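Local atomic coordinates of separin (Saccharomyces cerevisiae, PDB entry 5U1T), a protein that cleaves the cohesin subunit MCD1/SCC1 as a caspase-like cysteine protease at anaphase onset, releasing sister chromatids, and is held inactive by securin for most of the cell cycle. Residues 120-134 with 162-175. Numbering follows the deposited sequence.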
loop_
_atom_site.group_PDB
_atom_site.type_symbol
_atom_site.label_atom_id
_atom_site.label_comp_id
_atom_site.label_asym_id
_atom_site.label_seq_id
_atom_site.Cartn_x
_atom_site.Cartn_y
_atom_site.Cartn_z
ATOM N N ASP A 120 -0.058 -7.400 -57.561
ATOM C CA ASP A 120 1.230 -7.656 -56.941
ATOM C C ASP A 120 1.224 -8.895 -56.059
ATOM O O ASP A 120 0.178 -9.316 -55.560
ATOM C CB ASP A 120 1.658 -6.458 -56.126
ATOM C CG ASP A 120 2.362 -5.442 -56.953
ATOM O OD1 ASP A 120 3.517 -5.715 -57.349
ATOM O OD2 ASP A 120 1.768 -4.381 -57.221
ATOM N N PHE A 121 2.399 -9.488 -55.875
ATOM C CA PHE A 121 2.557 -10.531 -54.868
ATOM C C PHE A 121 2.508 -9.934 -53.463
ATOM O O PHE A 121 3.040 -8.855 -53.222
ATOM C CB PHE A 121 3.869 -11.278 -55.062
ATOM C CG PHE A 121 3.874 -12.219 -56.228
ATOM C CD1 PHE A 121 4.160 -11.763 -57.508
ATOM C CD2 PHE A 121 3.620 -13.572 -56.046
ATOM C CE1 PHE A 121 4.183 -12.646 -58.596
ATOM C CE2 PHE A 121 3.646 -14.463 -57.124
ATOM C CZ PHE A 121 3.925 -13.999 -58.399
ATOM N N SER A 122 1.854 -10.639 -52.549
ATOM C CA SER A 122 1.947 -10.355 -51.122
ATOM C C SER A 122 1.920 -11.673 -50.362
ATOM O O SER A 122 1.663 -12.720 -50.952
ATOM C CB SER A 122 0.797 -9.469 -50.651
ATOM O OG SER A 122 -0.364 -10.250 -50.448
ATOM N N THR A 123 2.140 -11.630 -49.054
ATOM C CA THR A 123 2.101 -12.863 -48.271
ATOM C C THR A 123 0.684 -13.462 -48.320
ATOM O O THR A 123 0.494 -14.669 -48.158
ATOM C CB THR A 123 2.558 -12.626 -46.785
ATOM O OG1 THR A 123 2.441 -13.839 -46.037
ATOM C CG2 THR A 123 1.718 -11.544 -46.117
ATOM N N TRP A 124 -0.304 -12.611 -48.569
ATOM C CA TRP A 124 -1.692 -13.053 -48.594
ATOM C C TRP A 124 -2.023 -13.957 -49.776
ATOM O O TRP A 124 -2.880 -14.838 -49.650
ATOM C CB TRP A 124 -2.615 -11.839 -48.588
ATOM C CG TRP A 124 -2.575 -11.160 -47.264
ATOM C CD1 TRP A 124 -1.936 -10.000 -46.954
ATOM C CD2 TRP A 124 -3.163 -11.634 -46.045
ATOM N NE1 TRP A 124 -2.105 -9.708 -45.623
ATOM C CE2 TRP A 124 -2.851 -10.699 -45.040
ATOM C CE3 TRP A 124 -3.933 -12.750 -45.712
ATOM C CZ2 TRP A 124 -3.273 -10.851 -43.713
ATOM C CZ3 TRP A 124 -4.365 -12.895 -44.395
ATOM C CH2 TRP A 124 -4.030 -11.952 -43.411
ATOM N N ASN A 125 -1.332 -13.759 -50.903
ATOM C CA ASN A 125 -1.656 -14.499 -52.115
ATOM C C ASN A 125 -0.498 -15.243 -52.809
ATOM O O ASN A 125 -0.732 -15.961 -53.801
ATOM C CB ASN A 125 -2.309 -13.554 -53.145
ATOM C CG ASN A 125 -1.341 -12.496 -53.712
ATOM O OD1 ASN A 125 -0.129 -12.708 -53.814
ATOM N ND2 ASN A 125 -1.893 -11.355 -54.101
ATOM N N ASP A 126 0.734 -15.082 -52.315
ATOM C CA ASP A 126 1.901 -15.489 -53.121
ATOM C C ASP A 126 2.064 -17.010 -53.264
ATOM O O ASP A 126 2.904 -17.483 -54.025
ATOM C CB ASP A 126 3.190 -14.874 -52.564
ATOM C CG ASP A 126 3.525 -15.361 -51.187
ATOM O OD1 ASP A 126 2.845 -16.292 -50.699
ATOM O OD2 ASP A 126 4.490 -14.817 -50.594
ATOM N N TYR A 127 1.252 -17.761 -52.534
ATOM C CA TYR A 127 1.231 -19.211 -52.658
ATOM C C TYR A 127 0.223 -19.707 -53.709
ATOM O O TYR A 127 0.070 -20.901 -53.893
ATOM C CB TYR A 127 0.933 -19.836 -51.284
ATOM C CG TYR A 127 -0.425 -19.510 -50.687
ATOM C CD1 TYR A 127 -1.530 -20.319 -50.950
ATOM C CD2 TYR A 127 -0.609 -18.404 -49.849
ATOM C CE1 TYR A 127 -2.778 -20.038 -50.399
ATOM C CE2 TYR A 127 -1.863 -18.116 -49.278
ATOM C CZ TYR A 127 -2.937 -18.942 -49.555
ATOM O OH TYR A 127 -4.181 -18.686 -49.025
ATOM N N TYR A 128 -0.475 -18.797 -54.382
ATOM C CA TYR A 128 -1.393 -19.195 -55.456
ATOM C C TYR A 128 -1.422 -18.220 -56.649
ATOM O O TYR A 128 -1.890 -18.583 -57.734
ATOM C CB TYR A 128 -2.827 -19.364 -54.913
ATOM C CG TYR A 128 -3.535 -18.061 -54.534
ATOM C CD1 TYR A 128 -4.098 -17.234 -55.508
ATOM C CD2 TYR A 128 -3.638 -17.661 -53.203
ATOM C CE1 TYR A 128 -4.730 -16.040 -55.166
ATOM C CE2 TYR A 128 -4.284 -16.482 -52.853
ATOM C CZ TYR A 128 -4.830 -15.670 -53.836
ATOM O OH TYR A 128 -5.477 -14.489 -53.500
ATOM N N LEU A 129 -0.943 -16.994 -56.430
ATOM C CA LEU A 129 -1.128 -15.896 -57.379
ATOM C C LEU A 129 -0.640 -16.262 -58.786
ATOM O O LEU A 129 -1.350 -16.070 -59.771
ATOM C CB LEU A 129 -0.413 -14.628 -56.885
ATOM C CG LEU A 129 -0.596 -13.416 -57.810
ATOM C CD1 LEU A 129 -2.064 -13.004 -57.898
ATOM C CD2 LEU A 129 0.267 -12.248 -57.379
ATOM N N SER A 130 0.586 -16.766 -58.836
ATOM C CA SER A 130 1.162 -17.409 -60.003
ATOM C C SER A 130 0.171 -18.303 -60.732
ATOM O O SER A 130 -0.088 -18.103 -61.915
ATOM C CB SER A 130 2.385 -18.224 -59.575
ATOM O OG SER A 130 2.680 -19.276 -60.487
ATOM N N ASN A 131 -0.400 -19.277 -60.036
ATOM C CA ASN A 131 -1.293 -20.202 -60.707
ATOM C C ASN A 131 -2.639 -19.568 -61.048
ATOM O O ASN A 131 -3.286 -19.977 -62.018
ATOM C CB ASN A 131 -1.488 -21.459 -59.867
ATOM C CG ASN A 131 -0.177 -22.177 -59.597
ATOM O OD1 ASN A 131 0.622 -22.440 -60.515
ATOM N ND2 ASN A 131 0.075 -22.464 -58.326
ATOM N N LEU A 132 -3.060 -18.569 -60.273
ATOM C CA LEU A 132 -4.314 -17.880 -60.564
ATOM C C LEU A 132 -4.218 -17.169 -61.920
ATOM O O LEU A 132 -5.102 -17.277 -62.755
ATOM C CB LEU A 132 -4.661 -16.881 -59.447
ATOM C CG LEU A 132 -6.076 -16.283 -59.486
ATOM C CD1 LEU A 132 -7.158 -17.356 -59.304
ATOM C CD2 LEU A 132 -6.247 -15.153 -58.470
ATOM N N LYS A 133 -3.115 -16.463 -62.126
ATOM C CA LYS A 133 -2.881 -15.727 -63.346
ATOM C C LYS A 133 -2.828 -16.646 -64.586
ATOM O O LYS A 133 -3.322 -16.290 -65.672
ATOM C CB LYS A 133 -1.591 -14.919 -63.205
ATOM C CG LYS A 133 -1.669 -13.831 -62.150
ATOM C CD LYS A 133 -0.526 -12.831 -62.246
ATOM C CE LYS A 133 -0.634 -11.742 -61.177
ATOM N NZ LYS A 133 0.305 -10.623 -61.456
ATOM N N ILE A 134 -2.242 -17.831 -64.418
ATOM C CA ILE A 134 -2.185 -18.816 -65.488
ATOM C C ILE A 134 -3.605 -19.282 -65.828
ATOM O O ILE A 134 -3.936 -19.483 -67.008
ATOM C CB ILE A 134 -1.268 -20.040 -65.112
ATOM C CG1 ILE A 134 0.189 -19.603 -64.957
ATOM C CG2 ILE A 134 -1.334 -21.120 -66.174
ATOM C CD1 ILE A 134 1.105 -20.698 -64.533
ATOM N N ARG A 162 7.990 -8.713 -62.087
ATOM C CA ARG A 162 7.202 -8.231 -60.977
ATOM C C ARG A 162 5.896 -8.986 -60.841
ATOM O O ARG A 162 5.510 -9.364 -59.735
ATOM C CB ARG A 162 6.936 -6.743 -61.139
ATOM C CG ARG A 162 5.771 -6.259 -60.339
ATOM C CD ARG A 162 5.581 -4.780 -60.517
ATOM N NE ARG A 162 4.437 -4.306 -59.759
ATOM C CZ ARG A 162 3.993 -3.057 -59.781
ATOM N NH1 ARG A 162 2.945 -2.718 -59.043
ATOM N NH2 ARG A 162 4.599 -2.147 -60.528
ATOM N N TYR A 163 5.207 -9.224 -61.951
ATOM C CA TYR A 163 3.883 -9.820 -61.830
ATOM C C TYR A 163 3.901 -11.342 -61.772
ATOM O O TYR A 163 2.931 -11.951 -61.326
ATOM C CB TYR A 163 2.978 -9.362 -62.970
ATOM C CG TYR A 163 2.823 -7.866 -63.036
ATOM C CD1 TYR A 163 2.340 -7.143 -61.942
ATOM C CD2 TYR A 163 3.157 -7.169 -64.200
ATOM C CE1 TYR A 163 2.201 -5.763 -62.000
ATOM C CE2 TYR A 163 3.021 -5.795 -64.270
ATOM C CZ TYR A 163 2.544 -5.100 -63.168
ATOM O OH TYR A 163 2.423 -3.737 -63.260
ATOM N N LEU A 164 4.993 -11.960 -62.202
ATOM C CA LEU A 164 4.989 -13.405 -62.428
ATOM C C LEU A 164 6.167 -14.152 -61.830
ATOM O O LEU A 164 5.992 -15.133 -61.109
ATOM C CB LEU A 164 4.950 -13.691 -63.926
ATOM C CG LEU A 164 3.616 -14.095 -64.546
ATOM C CD1 LEU A 164 3.190 -15.439 -64.023
ATOM C CD2 LEU A 164 2.559 -13.087 -64.231
ATOM N N LEU A 165 7.368 -13.689 -62.153
ATOM C CA LEU A 165 8.591 -14.438 -61.888
ATOM C C LEU A 165 9.115 -14.177 -60.491
ATOM O O LEU A 165 10.236 -13.701 -60.309
ATOM C CB LEU A 165 9.659 -14.086 -62.933
ATOM C CG LEU A 165 9.202 -14.165 -64.392
ATOM C CD1 LEU A 165 10.315 -13.767 -65.334
ATOM C CD2 LEU A 165 8.687 -15.552 -64.734
ATOM N N LYS A 166 8.278 -14.491 -59.509
ATOM C CA LYS A 166 8.603 -14.355 -58.104
ATOM C C LYS A 166 8.244 -15.646 -57.399
ATOM O O LYS A 166 8.914 -16.041 -56.450
ATOM C CB LYS A 166 7.841 -13.196 -57.464
ATOM C CG LYS A 166 8.420 -11.832 -57.704
ATOM C CD LYS A 166 7.887 -10.887 -56.650
ATOM C CE LYS A 166 8.579 -9.555 -56.713
ATOM N NZ LYS A 166 7.690 -8.555 -57.321
ATOM N N ASP A 167 7.155 -16.278 -57.842
ATOM C CA ASP A 167 6.770 -17.583 -57.318
ATOM C C ASP A 167 7.931 -18.534 -57.581
ATOM O O ASP A 167 8.216 -18.869 -58.738
ATOM C CB ASP A 167 5.467 -18.087 -57.958
ATOM C CG ASP A 167 5.092 -19.501 -57.504
ATOM O OD1 ASP A 167 5.597 -19.943 -56.438
ATOM O OD2 ASP A 167 4.290 -20.174 -58.204
ATOM N N PRO A 168 8.633 -18.945 -56.513
ATOM C CA PRO A 168 9.833 -19.767 -56.672
ATOM C C PRO A 168 9.473 -21.118 -57.237
ATOM O O PRO A 168 10.332 -21.798 -57.789
ATOM C CB PRO A 168 10.365 -19.902 -55.246
ATOM C CG PRO A 168 9.671 -18.847 -54.461
ATOM C CD PRO A 168 8.329 -18.706 -55.096
ATOM N N ASN A 169 8.205 -21.495 -57.102
ATOM C CA ASN A 169 7.717 -22.759 -57.628
ATOM C C ASN A 169 6.867 -22.558 -58.884
ATOM O O ASN A 169 6.081 -23.436 -59.264
ATOM C CB ASN A 169 6.937 -23.495 -56.546
ATOM C CG ASN A 169 7.746 -23.643 -55.265
ATOM O OD1 ASN A 169 8.976 -23.724 -55.310
ATOM N ND2 ASN A 169 7.065 -23.659 -54.119
ATOM N N LEU A 170 7.056 -21.405 -59.530
ATOM C CA LEU A 170 6.342 -21.050 -60.752
ATOM C C LEU A 170 6.280 -22.237 -61.690
ATOM O O LEU A 170 7.267 -22.942 -61.850
ATOM C CB LEU A 170 7.013 -19.870 -61.453
ATOM C CG LEU A 170 6.400 -19.551 -62.817
ATOM C CD1 LEU A 170 4.967 -19.038 -62.659
ATOM C CD2 LEU A 170 7.254 -18.567 -63.595
ATOM N N LYS A 171 5.106 -22.481 -62.261
ATOM C CA LYS A 171 4.919 -23.594 -63.178
ATOM C C LYS A 171 5.424 -23.220 -64.565
ATOM O O LYS A 171 4.699 -22.620 -65.365
ATOM C CB LYS A 171 3.450 -24.005 -63.233
ATOM C CG LYS A 171 2.879 -24.473 -61.905
ATOM C CD LYS A 171 3.318 -25.891 -61.565
ATOM C CE LYS A 171 2.513 -26.467 -60.407
ATOM N NZ LYS A 171 2.667 -27.952 -60.288
ATOM N N ALA A 172 6.668 -23.598 -64.844
ATOM C CA ALA A 172 7.363 -23.218 -66.067
ATOM C C ALA A 172 6.642 -23.690 -67.316
ATOM O O ALA A 172 6.042 -22.880 -68.024
ATOM C CB ALA A 172 8.781 -23.761 -66.047
ATOM N N HIS A 173 6.723 -24.995 -67.585
ATOM C CA HIS A 173 6.117 -25.596 -68.770
ATOM C C HIS A 173 4.719 -25.038 -69.049
ATOM O O HIS A 173 4.401 -24.705 -70.178
ATOM C CB HIS A 173 6.051 -27.120 -68.633
ATOM C CG HIS A 173 5.559 -27.798 -69.869
ATOM N ND1 HIS A 173 6.262 -27.775 -71.057
ATOM C CD2 HIS A 173 4.408 -28.469 -70.126
ATOM C CE1 HIS A 173 5.574 -28.419 -71.986
ATOM N NE2 HIS A 173 4.445 -28.846 -71.450
ATOM N N ALA A 174 3.905 -24.887 -68.008
ATOM C CA ALA A 174 2.562 -24.322 -68.162
ATOM C C ALA A 174 2.601 -22.889 -68.686
ATOM O O ALA A 174 2.064 -22.605 -69.765
ATOM C CB ALA A 174 1.818 -24.376 -66.863
ATOM N N LEU A 175 3.245 -22.000 -67.933
ATOM C CA LEU A 175 3.346 -20.586 -68.303
ATOM C C LEU A 175 3.944 -20.366 -69.706
ATOM O O LEU A 175 3.450 -19.543 -70.482
ATOM C CB LEU A 175 4.179 -19.822 -67.266
ATOM C CG LEU A 175 4.462 -18.352 -67.589
ATOM C CD1 LEU A 175 3.187 -17.544 -67.607
ATOM C CD2 LEU A 175 5.457 -17.742 -66.628
#
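The loop leading into helix 129-142 and the first two turns of that helix lie against the end of helix 160-163, the linker after it and the start of helix 172-185, their backbones closest at Asp120 with Tyr163 and at Ser130 with Leu164, where the CA atoms are 6.0 Å apart. At one end Arg162 grips Asp120 side-on, NE giving to OD1 at 2.9 Å and NH1 to OD2 at 2.7 Å, with the carboxylate and guanidinium planes nearly coplanar (17° apart). The second bond is nearly straight (169°) and uses the syn lone pair of OD2. The arginine reaches this far because CG is anti to the backbone N (chi1 160°) and the chain stays extended to NE, while NH2 forms salt bridges with Glu380 and Asp384. With an alanine in place of Arg162, three carboxylates are likely to lose their shared cation and the Asp120 side chain would be free to turn. Phe121 lies between Lys166 CB, a CH-pi contact 3.9 Å from the ring centroid, and Leu129 CD2 over the opposite face; the Arg162 carbonyl oxygen meets the ring's edge. Lys133, extended beyond CG, brings NZ to Tyr163 O (2.9 Å); NZ also bonds Leu117 O and Ala119 O, so one ammonium ties three backbone carbonyls together. Ser130 OG gives a weak bond to OD2 of Asp167; OD1 of that residue accepts from Asn169 N, closing an Asx turn. Farther along, Ile134 CD1 packs on Leu175 CB at 4.2 Å. Lys171 NZ pairs with an acidic side chain of another protein's chain. The contact thus joins non-consecutive helices and their loops within separase's N-terminal helical domain, far from the protease site.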